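Local coordinates for protein sensor-type histidine kinase PrrB (Mycobacterium tuberculosis, PDB 1YSR) that autophosphorylates on a histidine with ATP as the sensor kinase of a two-component system with PrrA, this C-terminal piece being its ATP-binding domain, at residues V67-V72 / I80-N85; V41-G46 / A123-G128; G92-V97 / L132-L137. One frame throughout, in Å; residues are numbered along the deposited sequence.

Interaction 1: V67-V72 / I80-N85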
# COMPACT_ATOMS: atom_id res chain seq x y z
N VAL A 67 -15.47 11.97 -9.07
CA VAL A 67 -14.44 11.00 -9.46
C VAL A 67 -14.81 9.62 -8.93
O VAL A 67 -15.25 9.48 -7.77
CB VAL A 67 -13.05 11.40 -8.85
CG1 VAL A 67 -12.02 10.26 -9.06
CG2 VAL A 67 -12.57 12.73 -9.46
N GLN A 68 -14.65 8.59 -9.75
CA GLN A 68 -14.88 7.22 -9.34
C GLN A 68 -13.66 6.44 -9.69
O GLN A 68 -13.19 6.51 -10.87
CB GLN A 68 -16.05 6.61 -10.14
CG GLN A 68 -17.39 7.26 -9.72
CD GLN A 68 -18.56 6.74 -10.56
OE1 GLN A 68 -18.39 6.06 -11.59
NE2 GLN A 68 -19.76 7.03 -10.10
N LEU A 69 -13.17 5.70 -8.70
CA LEU A 69 -12.05 4.78 -8.87
C LEU A 69 -12.64 3.37 -9.05
O LEU A 69 -13.63 3.00 -8.40
CB LEU A 69 -11.19 4.79 -7.61
CG LEU A 69 -10.76 6.19 -7.18
CD1 LEU A 69 -9.88 6.20 -5.85
CD2 LEU A 69 -10.08 7.01 -8.35
N SER A 70 -11.99 2.56 -9.86
CA SER A 70 -12.41 1.16 -9.99
C SER A 70 -11.25 0.25 -10.31
O SER A 70 -10.25 0.69 -10.85
CB SER A 70 -13.46 0.98 -11.06
OG SER A 70 -13.06 1.49 -12.33
N ALA A 71 -11.44 -1.05 -10.04
CA ALA A 71 -10.49 -2.09 -10.44
C ALA A 71 -11.29 -3.28 -10.91
O ALA A 71 -12.24 -3.74 -10.22
CB ALA A 71 -9.60 -2.47 -9.25
N VAL A 72 -10.89 -3.76 -12.09
CA VAL A 72 -11.50 -4.91 -12.75
C VAL A 72 -10.37 -5.93 -12.93
O VAL A 72 -9.35 -5.62 -13.57
CB VAL A 72 -12.06 -4.47 -14.12
CG1 VAL A 72 -12.44 -5.67 -15.00
CG2 VAL A 72 -13.27 -3.55 -13.93
N ILE A 80 -7.13 -0.64 -13.69
CA ILE A 80 -7.51 0.38 -12.72
C ILE A 80 -8.01 1.58 -13.53
O ILE A 80 -7.40 1.96 -14.51
CB ILE A 80 -6.25 0.83 -11.95
CG1 ILE A 80 -5.71 -0.35 -11.11
CG2 ILE A 80 -6.53 2.08 -11.04
CD1 ILE A 80 -4.28 -0.12 -10.58
N ALA A 81 -9.12 2.17 -13.14
CA ALA A 81 -9.59 3.37 -13.88
C ALA A 81 -9.92 4.49 -12.95
O ALA A 81 -10.45 4.24 -11.87
CB ALA A 81 -10.87 2.99 -14.72
N ILE A 82 -9.56 5.71 -13.35
CA ILE A 82 -9.94 6.89 -12.56
C ILE A 82 -10.81 7.68 -13.52
O ILE A 82 -10.33 8.19 -14.57
CB ILE A 82 -8.71 7.73 -12.11
CG1 ILE A 82 -7.78 6.87 -11.20
CG2 ILE A 82 -9.15 8.89 -11.37
CD1 ILE A 82 -6.48 6.42 -11.83
N ASP A 83 -12.12 7.61 -13.29
CA ASP A 83 -13.12 8.32 -14.14
C ASP A 83 -13.54 9.66 -13.53
O ASP A 83 -13.73 9.72 -12.32
CB ASP A 83 -14.39 7.43 -14.25
CG ASP A 83 -14.27 6.39 -15.30
OD1 ASP A 83 -14.54 6.72 -16.47
OD2 ASP A 83 -13.93 5.23 -14.96
N ASP A 84 -13.67 10.74 -14.31
CA ASP A 84 -14.08 12.01 -13.71
C ASP A 84 -15.15 12.71 -14.61
O ASP A 84 -15.37 12.30 -15.76
CB ASP A 84 -12.89 12.95 -13.39
CG ASP A 84 -12.23 13.50 -14.66
OD1 ASP A 84 -12.86 14.25 -15.43
OD2 ASP A 84 -11.06 13.16 -14.92
N ASN A 85 -15.80 13.70 -14.02
CA ASN A 85 -16.90 14.42 -14.67
C ASN A 85 -16.40 15.81 -15.08
O ASN A 85 -17.18 16.74 -15.29
CB ASN A 85 -18.13 14.52 -13.72
CG ASN A 85 -17.92 15.57 -12.63
OD1 ASN A 85 -16.79 15.92 -12.29
ND2 ASN A 85 -19.03 16.14 -12.11
O HOH W 1 -13.76 4.28 -12.56

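Interaction 2: V41-G46 / A123-G128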
# COMPACT_ATOMS: atom_id res chain seq x y z
N VAL A 41 1.68 -7.64 -7.49
CA VAL A 41 2.94 -7.39 -6.87
C VAL A 41 3.44 -6.10 -7.50
O VAL A 41 3.40 -5.94 -8.74
CB VAL A 41 3.90 -8.58 -7.12
CG1 VAL A 41 5.34 -8.21 -6.77
CG2 VAL A 41 3.41 -9.79 -6.26
N GLY A 42 3.84 -5.17 -6.67
CA GLY A 42 4.07 -3.83 -7.14
C GLY A 42 4.66 -2.96 -6.05
O GLY A 42 5.08 -3.45 -4.99
N LEU A 43 4.67 -1.65 -6.34
CA LEU A 43 5.31 -0.70 -5.43
C LEU A 43 4.17 0.13 -4.86
O LEU A 43 3.65 1.00 -5.58
CB LEU A 43 6.26 0.23 -6.20
CG LEU A 43 7.35 -0.45 -7.08
CD1 LEU A 43 7.81 0.37 -8.33
CD2 LEU A 43 8.55 -0.89 -6.22
N PRO A 44 3.78 -0.12 -3.59
CA PRO A 44 2.59 0.56 -3.12
C PRO A 44 2.71 2.09 -3.07
O PRO A 44 1.71 2.76 -3.32
CB PRO A 44 2.31 -0.05 -1.73
CG PRO A 44 3.61 -0.62 -1.27
CD PRO A 44 4.39 -1.00 -2.55
N ALA A 45 3.90 2.64 -2.78
CA ALA A 45 4.01 4.10 -2.74
C ALA A 45 3.83 4.69 -4.18
O ALA A 45 3.12 5.65 -4.37
CB ALA A 45 5.35 4.55 -2.17
N GLY A 46 4.40 4.01 -5.16
CA GLY A 46 4.36 4.51 -6.56
C GLY A 46 2.94 4.36 -7.08
O GLY A 46 2.43 5.27 -7.75
N ALA A 123 3.17 3.17 -14.39
CA ALA A 123 2.65 2.11 -15.19
C ALA A 123 3.79 1.31 -15.85
O ALA A 123 3.79 0.07 -15.84
CB ALA A 123 1.68 2.65 -16.22
N GLN A 124 4.77 2.03 -16.38
CA GLN A 124 5.90 1.41 -17.05
C GLN A 124 6.77 0.60 -16.08
O GLN A 124 7.13 -0.54 -16.39
CB GLN A 124 6.72 2.44 -17.83
CG GLN A 124 6.28 2.59 -19.33
CD GLN A 124 5.25 3.72 -19.61
OE1 GLN A 124 4.04 3.52 -19.44
NE2 GLN A 124 5.72 4.88 -20.09
N LEU A 125 6.98 1.13 -14.88
CA LEU A 125 7.74 0.42 -13.81
C LEU A 125 7.07 -0.88 -13.44
O LEU A 125 7.74 -1.82 -13.01
CB LEU A 125 7.89 1.31 -12.56
CG LEU A 125 8.93 2.42 -12.62
CD1 LEU A 125 8.84 3.28 -11.36
CD2 LEU A 125 10.36 1.87 -12.73
N HIS A 126 5.76 -0.97 -13.66
CA HIS A 126 5.00 -2.21 -13.38
C HIS A 126 4.80 -3.06 -14.64
O HIS A 126 4.05 -4.02 -14.61
CB HIS A 126 3.66 -1.91 -12.68
CG HIS A 126 3.82 -1.37 -11.30
ND1 HIS A 126 4.12 -0.05 -11.05
CD2 HIS A 126 3.78 -1.98 -10.09
CE1 HIS A 126 4.25 0.13 -9.74
NE2 HIS A 126 4.04 -1.03 -9.14
N GLY A 127 5.46 -2.69 -15.74
CA GLY A 127 5.27 -3.44 -16.98
C GLY A 127 3.89 -3.35 -17.59
O GLY A 127 3.44 -4.24 -18.26
N GLY A 128 3.19 -2.25 -17.33
CA GLY A 128 1.87 -2.08 -17.88
C GLY A 128 1.81 -0.77 -18.63
O GLY A 128 2.85 -0.17 -18.95

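Interaction 3: G92-V97 / L132-L137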
# COMPACT_ATOMS: atom_id res chain seq x y z
N GLY A 92 -7.14 14.13 -29.48
CA GLY A 92 -5.85 14.51 -30.07
C GLY A 92 -4.78 14.97 -29.10
O GLY A 92 -3.63 15.23 -29.53
N GLU A 93 -5.11 15.04 -27.80
CA GLU A 93 -4.20 15.65 -26.81
C GLU A 93 -3.62 14.66 -25.75
O GLU A 93 -2.82 15.05 -24.88
CB GLU A 93 -4.87 16.83 -26.10
CG GLU A 93 -5.08 18.00 -27.03
CD GLU A 93 -5.75 19.21 -26.41
OE1 GLU A 93 -6.01 19.22 -25.18
OE2 GLU A 93 -5.97 20.22 -27.15
N ARG A 94 -4.00 13.42 -25.86
CA ARG A 94 -3.67 12.44 -24.82
C ARG A 94 -2.16 12.22 -24.65
O ARG A 94 -1.61 12.28 -23.52
CB ARG A 94 -4.40 11.16 -25.13
CG ARG A 94 -5.88 11.33 -24.98
CD ARG A 94 -6.57 10.22 -25.55
NE ARG A 94 -8.04 10.32 -25.38
CZ ARG A 94 -8.90 9.46 -25.94
NH1 ARG A 94 -8.46 8.47 -26.72
NH2 ARG A 94 -10.22 9.58 -25.75
N GLN A 95 -1.48 12.03 -25.77
CA GLN A 95 -0.02 11.82 -25.71
C GLN A 95 0.72 13.01 -25.07
O GLN A 95 1.57 12.82 -24.19
CB GLN A 95 0.50 11.50 -27.10
CG GLN A 95 2.04 11.25 -27.16
CD GLN A 95 2.51 10.95 -28.57
OE1 GLN A 95 1.78 11.23 -29.53
NE2 GLN A 95 3.71 10.34 -28.71
N VAL A 96 0.42 14.23 -25.46
CA VAL A 96 1.10 15.38 -24.87
C VAL A 96 0.85 15.44 -23.38
O VAL A 96 1.72 15.83 -22.58
CB VAL A 96 0.70 16.70 -25.58
CG1 VAL A 96 1.13 17.95 -24.77
CG2 VAL A 96 1.33 16.73 -26.97
N VAL A 97 -0.35 15.04 -22.98
CA VAL A 97 -0.66 15.07 -21.57
C VAL A 97 0.23 14.02 -20.83
O VAL A 97 0.79 14.32 -19.81
CB VAL A 97 -2.18 14.91 -21.35
CG1 VAL A 97 -2.53 14.57 -19.92
CG2 VAL A 97 -2.88 16.22 -21.76
N LEU A 132 -5.60 7.26 -21.85
CA LEU A 132 -6.81 8.06 -21.63
C LEU A 132 -7.92 7.67 -22.59
O LEU A 132 -7.70 7.33 -23.79
CB LEU A 132 -6.47 9.53 -21.78
CG LEU A 132 -5.80 10.19 -20.56
CD1 LEU A 132 -5.02 11.39 -20.93
CD2 LEU A 132 -6.89 10.58 -19.50
N GLU A 133 -9.12 7.69 -22.03
CA GLU A 133 -10.37 7.35 -22.74
C GLU A 133 -11.39 8.38 -22.32
O GLU A 133 -11.10 9.26 -21.50
CB GLU A 133 -10.87 5.99 -22.30
CG GLU A 133 -9.99 4.87 -22.72
CD GLU A 133 -10.47 3.53 -22.22
OE1 GLU A 133 -11.58 3.46 -21.62
OE2 GLU A 133 -9.74 2.54 -22.43
N ASN A 134 -12.59 8.32 -22.92
CA ASN A 134 -13.63 9.25 -22.54
C ASN A 134 -14.48 8.58 -21.45
O ASN A 134 -14.80 7.41 -21.53
CB ASN A 134 -14.50 9.68 -23.76
CG ASN A 134 -13.91 10.89 -24.53
OD1 ASN A 134 -12.69 11.19 -24.48
ND2 ASN A 134 -14.79 11.59 -25.25
N SER A 135 -14.81 9.32 -20.40
CA SER A 135 -15.46 8.67 -19.30
C SER A 135 -17.01 8.68 -19.51
O SER A 135 -17.51 9.65 -20.02
CB SER A 135 -15.17 9.45 -18.05
OG SER A 135 -15.86 8.82 -17.03
N PRO A 136 -17.72 7.65 -19.05
CA PRO A 136 -19.18 7.71 -18.91
C PRO A 136 -19.64 8.82 -17.99
O PRO A 136 -20.80 9.26 -18.07
CB PRO A 136 -19.50 6.35 -18.26
CG PRO A 136 -18.47 5.47 -18.68
CD PRO A 136 -17.20 6.33 -18.69
N LEU A 137 -18.73 9.32 -17.12
CA LEU A 137 -19.05 10.51 -16.28
C LEU A 137 -18.96 11.84 -16.99
O LEU A 137 -19.41 12.85 -16.46
CB LEU A 137 -18.18 10.59 -14.98
CG LEU A 137 -18.27 9.29 -14.16
CD1 LEU A 137 -17.47 9.31 -12.84
CD2 LEU A 137 -19.75 8.98 -13.81

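Interaction 1: V67-V72 / I80-N85
Val67 to Ala71 runs antiparallel to Ile80 to Asp84, the short strand axes 4.7 Å apart, with Ser70–Ala81 and Gln68–Asp83 as the hydrogen-bonded pairs, the latter joined by Gln68 N to Asp83 O at 3.0 Å and Asp83 N to Gln68 O at 2.9 Å. Asp83 O also takes a CA-H...O contact from Val67 CA at 3.2 Å. One face of the hairpin is apolar. There Ile82 points the same way as Val67 and Leu69: Leu69 CD2 lies 3.7 Å from Ile82 CG1, and Val67 CG1 reaches Ile82 CG2 at 3.9 Å. Val67 CG2 also rests on the CB of Asp84, whose OD1 turns to the backbone N of Gly86 and of Ala140. The face of Gln68, Ser70, Ala81 and Asp83 is more polar. Ser70 OG, held between its backbone N and carbonyl carbon (chi1 55°), lies beside the methyl of Ala81 and binds a water that also bonds to Gln68 O and, at 2.6 Å, to Asp83 OD2. Asp83 is gripped further by Ser135 and by a salt bridge to Arg141. Asp84 opens the DxGxG sequence of this kinase family, whose aspartate in relatives contacts the adenine of ATP. The hairpin lies within the mixed sheet of the Bergerat ATPase fold, between strands 29-32 and 140-147; its apolar face is covered by helices 10-24 and 44-61.

Interaction 2: V41-G46 / A123-G128
A histidine ring nitrogen, NE2 of His126, accepts the backbone N-H of Leu43, where a backbone carbonyl might be expected. Leu43 N stands 2.9 Å from His126 NE2, with an N-H...N angle of 157°, and lies only 11° out of the ring plane, so the N-H meets the nitrogen at the ring edge. The other ring nitrogen, ND1, bonds to the carbonyl oxygen of Gln122, one helical turn back. Both ring nitrogens are thus engaged, which is consistent with the proton sitting on ND1, and the rotation of the ring is fixed. Gly42, having no side chain, lets the same edge approach its backbone: Gly42 CA is 3.4 Å from His126 NE2. Leu43 comes at the ring obliquely, its CD1 3.8 Å from His126 CE1, and the tip of the same branch reaches Leu125 CD1 at 4.3 Å. In the Bergerat fold of histidine kinase ATP-binding domains, this joins the N-terminus of the long helix 44-61, where Leu43 is the N-cap residue, to the C-terminus of helix 117-125, which follows the unmodelled stretch 103-113. That second helix closes with a Schellman motif: Gly128 N bonds to Ala123 O and Gly127 N to Gln124 O, both at 2.8 Å, with Gly127 at positive phi. His126 is the first residue to leave the helical conformation, and its CG, anti to the carbonyl carbon (chi1 -67°), carries the ring across to strand 39-42. The ring of His5 meets that of His126, and His5 also touches Val41 and Leu43. Val41 packs in addition on Leu49 of the third subunit.

Interaction 3: G92-V97 / L132-L137
Arg94 reaches from helix 94-98 over Leu132 and on to Asn134, its CB directed at the edge strand. CG, anti to the carbonyl carbon (chi1 -68°), is the first atom to touch, packing 3.7 Å from Leu132 CB; the chain then stays extended to NE, running obliquely across the leucine. CD passes 3.6 Å from Leu132 O, and the flat end group follows over the same oxygen. CZ lies 3.3 Å from Leu132 O, which sits beneath one face of the guanidinium, offset toward its rim. NE and NH1 are close to that oxygen too, but their N-H bonds point poorly at it, so this is a carbonyl lying against the face of a cation, probably favourable electrostatically, and not a hydrogen bond. Glu133 CA lies under the same face, 3.7 Å from Arg94 NH2. The tip finds a real acceptor at the edge: NH2 donates to Asn134 OD1 at 3.2 Å, a bent bond of 138°. The oxygen lies in the guanidinium plane, whereas NH2 stands well above the amide plane of Asn134, the two planes being 74° apart. One turn along the helix, Val97 CG1 meets Leu132 CD1 at 4.2 Å at about a right angle, with Leu116 touching both residues. Glu133 points away from the helix to salt bridges with Arg145 and Arg141. The contact sets a short helix, just before the unmodelled stretch 103-113 where histidine kinases carry their ATP lid, against an edge strand, 129-134, of the Bergerat-fold sheet.

How the interactions relate
Interaction 1 is the buried one, two sheet strands held by paired backbone bonds with an apolar face against helices, whereas interactions 2 and 3 are partly buried, lie farther from the chain centre and centre on one polar side chain each, a histidine and an arginine, with some apolar packing. Interactions 1 and 3 reach the same sheet and touch: Asp83 OD1 lies 2.5 Å from Ser135 OG, a probable hydrogen bond, and Leu137 packs beside Asp84 and Asn85. Interaction 2 touches neither in space, its centre about 18 Å from that of interaction 1, though its segments adjoin those of interaction 3 in the sequence. Interaction 1 nests within the loop interaction 2 closes, while interactions 2 and 3 interleave.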